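Local coordinates for monoamine oxidase regulatory protein, putative (Archaeoglobus fulgidus, PDB 1Q6W) that has no established function but adopts the hot-dog fold of the MaoC-like family and possibly hydrates or dehydrates acyl thioesters, at residues A[76-81]-A[111-116]; A[127-132]-A[152-157]. One frame throughout, in Å; residues are numbered along the deposited sequence.

Both contacts belong to one antiparallel sheet and the helix it wraps around. Contact 1 sets helix 68-84 against the start of strand 112-126, near the centre of the chain. Contact 2 pairs strand 129-139 with strand 145-156 farther from the centre of the chain, about 20 Å from it between centres. Their centres lie about 23 Å apart and their nearest atoms about 8 Å apart, without touching. They come in series along the chain: contact 1 is complete before contact 2 begins. Strands 112-126 and 129-139 are successive in sequence and adjacent in the sheet. Contact 1 seats the helix on the sheet and contact 2 holds two strands of that sheet together, the two elements of a hot-dog fold.

Contact 1. Residues A[76-81]-A[111-116]; sequences LGMVDQ and DTIAAS
Ala115, whose backbone pairs with Gly26 of strand 23-30, turns its methyl toward Met78 and Val79 of helix 68-84. No hydrogen bond passes between 76-81 and 111-116, and the contact rests on apolar packing. Met78, modelled as selenomethionine, carries much of the contact. Its CG lies 4.2 Å from CB of Ala115. Its selenium then rests against the strand backbone, with SE 3.9 Å from N of Ala115 and 4.0 Å from O of Ile113. As modelled, the chain bends at chi3 (120°) and brings its methyl to Ile113, though Met78 is poorly ordered. CE of Met78 is 3.8 Å from CD1 of Ile113 and touches CG1 as well. The two side chains cross at about a right angle. Ile113 reaches this methyl because its CG1 lies between the backbone N and the carbonyl carbon (chi1 62°). Val79 meets the strand one residue further along the helix. Its CG2 branch lies 4.3 Å from CB of Ala115, near the backbone of Ser116. The Ala115 methyl is thus touched by both helix side chains.

Other strands close the surroundings. Ile113 and Ala115 also pack on Val138 of strand 129-139, and Val79 on Ile24 and Tyr151. On the helix, Leu76 packs on Met69 of the second subunit. The short segments approach to 7.7 Å between axes, and their directions differ by 57°. The small side chain of Ala115 is consistent with this close approach. This buried packing of a helix against a curved antiparallel sheet is the central feature of the hot-dog fold, in which the sheet wraps around the long helix.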
loop_
_atom_site.group_PDB
_atom_site.type_symbol
_atom_site.label_atom_id
_atom_site.label_comp_id
_atom_site.label_asym_id
_atom_site.label_seq_id
_atom_site.Cartn_x
_atom_site.Cartn_y
_atom_site.Cartn_z
ATOM N N LEU A 76 -1.198 -3.945 -7.740
ATOM C CA LEU A 76 -0.608 -2.866 -8.514
ATOM C C LEU A 76 0.561 -3.403 -9.340
ATOM O O LEU A 76 0.778 -3.007 -10.481
ATOM C CB LEU A 76 -0.126 -1.776 -7.585
ATOM C CG LEU A 76 -1.258 -1.024 -6.872
ATOM C CD1 LEU A 76 -0.698 -0.073 -5.809
ATOM C CD2 LEU A 76 -2.105 -0.255 -7.917
ATOM N N GLY A 77 1.288 -4.347 -8.752
ATOM C CA GLY A 77 2.427 -4.926 -9.413
ATOM C C GLY A 77 2.093 -5.694 -10.659
ATOM O O GLY A 77 2.719 -5.478 -11.687
HETATM N N MSE A 78 1.119 -6.589 -10.598
HETATM C CA MSE A 78 0.815 -7.358 -11.785
HETATM C C MSE A 78 0.181 -6.512 -12.885
HETATM O O MSE A 78 0.218 -6.879 -14.060
HETATM C CB MSE A 78 -0.030 -8.594 -11.442
HETATM C CG MSE A 78 -1.314 -8.339 -10.679
HETATM SE SE MSE A 78 -2.194 -10.006 -10.153
HETATM C CE MSE A 78 -2.202 -9.775 -8.245
ATOM N N VAL A 79 -0.368 -5.363 -12.513
ATOM C CA VAL A 79 -0.972 -4.463 -13.494
ATOM C C VAL A 79 0.130 -3.687 -14.193
ATOM O O VAL A 79 0.100 -3.511 -15.410
ATOM C CB VAL A 79 -1.960 -3.455 -12.819
ATOM C CG1 VAL A 79 -2.150 -2.224 -13.680
ATOM C CG2 VAL A 79 -3.314 -4.137 -12.607
ATOM N N ASP A 80 1.104 -3.223 -13.411
ATOM C CA ASP A 80 2.218 -2.468 -13.959
ATOM C C ASP A 80 3.069 -3.350 -14.873
ATOM O O ASP A 80 3.633 -2.882 -15.860
ATOM C CB ASP A 80 3.075 -1.896 -12.837
ATOM C CG ASP A 80 3.979 -0.775 -13.317
ATOM O OD1 ASP A 80 3.464 0.224 -13.862
ATOM O OD2 ASP A 80 5.209 -0.887 -13.150
ATOM N N GLN A 81 3.147 -4.634 -14.546
ATOM C CA GLN A 81 3.915 -5.574 -15.345
ATOM C C GLN A 81 3.428 -5.581 -16.797
ATOM O O GLN A 81 4.227 -5.715 -17.716
ATOM C CB GLN A 81 3.807 -6.969 -14.739
ATOM C CG GLN A 81 4.960 -7.877 -15.094
ATOM C CD GLN A 81 4.931 -9.169 -14.305
ATOM O OE1 GLN A 81 4.733 -9.160 -13.094
ATOM N NE2 GLN A 81 5.132 -10.290 -14.986
ATOM N N ASP A 111 -5.438 -18.923 -1.987
ATOM C CA ASP A 111 -6.231 -18.200 -2.962
ATOM C C ASP A 111 -5.387 -17.675 -4.108
ATOM O O ASP A 111 -4.193 -17.376 -3.946
ATOM C CB ASP A 111 -6.967 -17.033 -2.288
ATOM C CG ASP A 111 -8.035 -17.495 -1.297
ATOM O OD1 ASP A 111 -8.624 -16.637 -0.590
ATOM O OD2 ASP A 111 -8.283 -18.717 -1.224
ATOM N N THR A 112 -6.023 -17.562 -5.271
ATOM C CA THR A 112 -5.368 -17.051 -6.466
ATOM C C THR A 112 -6.042 -15.733 -6.811
ATOM O O THR A 112 -7.196 -15.709 -7.218
ATOM C CB THR A 112 -5.520 -18.031 -7.639
ATOM O OG1 THR A 112 -4.967 -19.295 -7.270
ATOM C CG2 THR A 112 -4.807 -17.508 -8.873
ATOM N N ILE A 113 -5.317 -14.633 -6.653
ATOM C CA ILE A 113 -5.892 -13.330 -6.932
ATOM C C ILE A 113 -5.539 -12.780 -8.307
ATOM O O ILE A 113 -4.473 -13.060 -8.842
ATOM C CB ILE A 113 -5.465 -12.319 -5.871
ATOM C CG1 ILE A 113 -3.948 -12.155 -5.894
ATOM C CG2 ILE A 113 -5.929 -12.792 -4.501
ATOM C CD1 ILE A 113 -3.444 -11.115 -4.945
ATOM N N ALA A 114 -6.458 -12.011 -8.880
ATOM C CA ALA A 114 -6.273 -11.406 -10.192
ATOM C C ALA A 114 -6.736 -9.959 -10.113
ATOM O O ALA A 114 -7.817 -9.665 -9.597
ATOM C CB ALA A 114 -7.071 -12.138 -11.210
ATOM N N ALA A 115 -5.918 -9.052 -10.629
ATOM C CA ALA A 115 -6.247 -7.649 -10.569
ATOM C C ALA A 115 -6.464 -7.050 -11.939
ATOM O O ALA A 115 -5.898 -7.505 -12.929
ATOM C CB ALA A 115 -5.142 -6.896 -9.854
ATOM N N SER A 116 -7.285 -6.013 -11.981
ATOM C CA SER A 116 -7.560 -5.311 -13.216
ATOM C C SER A 116 -7.603 -3.828 -12.893
ATOM O O SER A 116 -8.007 -3.441 -11.790
ATOM C CB SER A 116 -8.904 -5.760 -13.801
ATOM O OG SER A 116 -9.983 -5.444 -12.936
#

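Contact 2. Residues A[127-132]-A[152-157]; sequences EKSGVV and SALIRK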
loop_
_atom_site.group_PDB
_atom_site.type_symbol
_atom_site.label_atom_id
_atom_site.label_comp_id
_atom_site.label_asym_id
_atom_site.label_seq_id
_atom_site.Cartn_x
_atom_site.Cartn_y
_atom_site.Cartn_z
ATOM N N GLU A 127 1.038 22.486 -18.403
ATOM C CA GLU A 127 1.264 22.459 -19.843
ATOM C C GLU A 127 2.058 21.248 -20.315
ATOM O O GLU A 127 2.108 20.971 -21.515
ATOM C CB GLU A 127 1.973 23.745 -20.294
ATOM C CG GLU A 127 3.352 23.980 -19.679
ATOM C CD GLU A 127 3.312 24.122 -18.168
ATOM O OE1 GLU A 127 2.548 24.975 -17.668
ATOM O OE2 GLU A 127 4.047 23.384 -17.480
ATOM N N LYS A 128 2.664 20.523 -19.378
ATOM C CA LYS A 128 3.468 19.360 -19.742
ATOM C C LYS A 128 2.937 18.003 -19.279
ATOM O O LYS A 128 3.495 16.960 -19.631
ATOM C CB LYS A 128 4.903 19.548 -19.244
ATOM C CG LYS A 128 5.616 20.712 -19.910
ATOM C CD LYS A 128 7.095 20.732 -19.584
ATOM C CE LYS A 128 7.800 21.846 -20.343
ATOM N NZ LYS A 128 9.273 21.820 -20.126
ATOM N N SER A 129 1.856 18.000 -18.511
ATOM C CA SER A 129 1.317 16.739 -18.042
ATOM C C SER A 129 -0.083 16.821 -17.466
ATOM O O SER A 129 -0.590 17.904 -17.158
ATOM C CB SER A 129 2.244 16.152 -16.986
ATOM O OG SER A 129 2.282 16.992 -15.850
ATOM N N GLY A 130 -0.695 15.650 -17.317
ATOM C CA GLY A 130 -2.030 15.546 -16.755
ATOM C C GLY A 130 -2.096 14.331 -15.847
ATOM O O GLY A 130 -1.246 13.447 -15.943
ATOM N N VAL A 131 -3.078 14.278 -14.954
ATOM C CA VAL A 131 -3.188 13.124 -14.074
ATOM C C VAL A 131 -4.281 12.175 -14.549
ATOM O O VAL A 131 -5.374 12.595 -14.933
ATOM C CB VAL A 131 -3.478 13.527 -12.609
ATOM C CG1 VAL A 131 -2.369 14.409 -12.082
ATOM C CG2 VAL A 131 -4.796 14.239 -12.520
ATOM N N VAL A 132 -3.964 10.886 -14.538
ATOM C CA VAL A 132 -4.905 9.860 -14.945
ATOM C C VAL A 132 -5.282 9.082 -13.701
ATOM O O VAL A 132 -4.422 8.748 -12.884
ATOM C CB VAL A 132 -4.263 8.911 -15.983
ATOM C CG1 VAL A 132 -5.242 7.799 -16.373
ATOM C CG2 VAL A 132 -3.831 9.719 -17.207
ATOM N N SER A 152 -3.917 7.198 -8.810
ATOM C CA SER A 152 -3.650 8.063 -9.952
ATOM C C SER A 152 -2.175 8.295 -10.225
ATOM O O SER A 152 -1.355 8.334 -9.309
ATOM C CB SER A 152 -4.338 9.396 -9.746
ATOM O OG SER A 152 -3.923 9.932 -8.513
ATOM N N ALA A 153 -1.846 8.446 -11.502
ATOM C CA ALA A 153 -0.466 8.680 -11.916
ATOM C C ALA A 153 -0.362 9.971 -12.720
ATOM O O ALA A 153 -1.302 10.373 -13.398
ATOM C CB ALA A 153 0.040 7.507 -12.748
ATOM N N LEU A 154 0.780 10.629 -12.623
ATOM C CA LEU A 154 0.999 11.860 -13.363
ATOM C C LEU A 154 1.757 11.477 -14.644
ATOM O O LEU A 154 2.897 11.007 -14.593
ATOM C CB LEU A 154 1.809 12.835 -12.508
ATOM C CG LEU A 154 1.938 14.272 -12.993
ATOM C CD1 LEU A 154 2.401 15.157 -11.865
ATOM C CD2 LEU A 154 2.917 14.317 -14.135
ATOM N N ILE A 155 1.120 11.647 -15.797
ATOM C CA ILE A 155 1.788 11.283 -17.037
ATOM C C ILE A 155 1.988 12.451 -18.005
ATOM O O ILE A 155 1.142 13.326 -18.143
ATOM C CB ILE A 155 1.047 10.127 -17.754
ATOM C CG1 ILE A 155 -0.220 10.640 -18.399
ATOM C CG2 ILE A 155 0.662 9.040 -16.748
ATOM C CD1 ILE A 155 -0.978 9.555 -19.122
ATOM N N ARG A 156 3.141 12.440 -18.661
ATOM C CA ARG A 156 3.555 13.458 -19.621
ATOM C C ARG A 156 2.645 13.621 -20.839
ATOM O O ARG A 156 2.102 12.651 -21.367
ATOM C CB ARG A 156 4.968 13.134 -20.106
ATOM C CG ARG A 156 5.648 14.248 -20.853
ATOM C CD ARG A 156 6.888 14.664 -20.106
ATOM N NE ARG A 156 7.801 13.537 -19.961
ATOM C CZ ARG A 156 8.764 13.467 -19.046
ATOM N NH1 ARG A 156 8.945 14.464 -18.184
ATOM N NH2 ARG A 156 9.546 12.400 -19.000
ATOM N N LYS A 157 2.500 14.865 -21.285
ATOM C CA LYS A 157 1.685 15.170 -22.453
ATOM C C LYS A 157 2.567 15.143 -23.694
ATOM O O LYS A 157 3.783 15.368 -23.599
ATOM C CB LYS A 157 1.014 16.543 -22.299
ATOM C CG LYS A 157 -0.074 16.551 -21.236
ATOM C CD LYS A 157 -0.988 17.754 -21.310
ATOM C CE LYS A 157 -0.304 18.998 -20.798
ATOM N NZ LYS A 157 -1.259 20.137 -20.760
#
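Backbone hydrogen bonds join Gly130 to Ile155 and Val132 to Ala153, two bonds to each pair. Gly130 N to Ile155 O is 3.1 Å, and Ile155 N to Gly130 O is 3.0 Å. Both bonds of the Val132 and Ala153 pair are likewise regular. A fifth bond closes the end of the paired region, with Lys157 N 2.8 Å from Lys128 O. This donor stands well above the carbonyl plane, 45° out of it. Ser129 with Arg156 and Val131 with Leu154 are the non-hydrogen-bonded pairs. At the latter, CA of Val131 makes a C-H...O contact with O of Ala153, at 3.4 Å.

Apolar packing differs on the two faces. On one, CG1 of Val131 lies 4.4 Å from CG of Leu154. Leu154 also sends CD2 against CB and OG of Ser129. On the other face, CG2 of Val132 meets CD1 of Ile155, the two side chains crossing at a slant. Beyond the two segments, Leu154 packs on Ile93, Phe96 and Phe125, Ile155 on Ile18, and Val132 on Val119 and Phe15.

Polar side chains gather where the pairing ends. Lys157 runs alongside the backbone of 127-129, its CG 3.5 Å from CA of Ser129. A bend at chi3 (-74°) carries its end past the carbonyl of Glu127. Its NZ is held by a salt bridge to Asp124 and a hydrogen bond to the Asp126 carbonyl. Asp126 also accepts a bond from Ser129 OG, so it ties the turn before strand 129-139 to the strand's first residue.

The two strands form an antiparallel beta hairpin, and this is its open end, remote from the connecting turn. The hairpin supplies adjacent strands of the antiparallel sheet in the hot-dog fold.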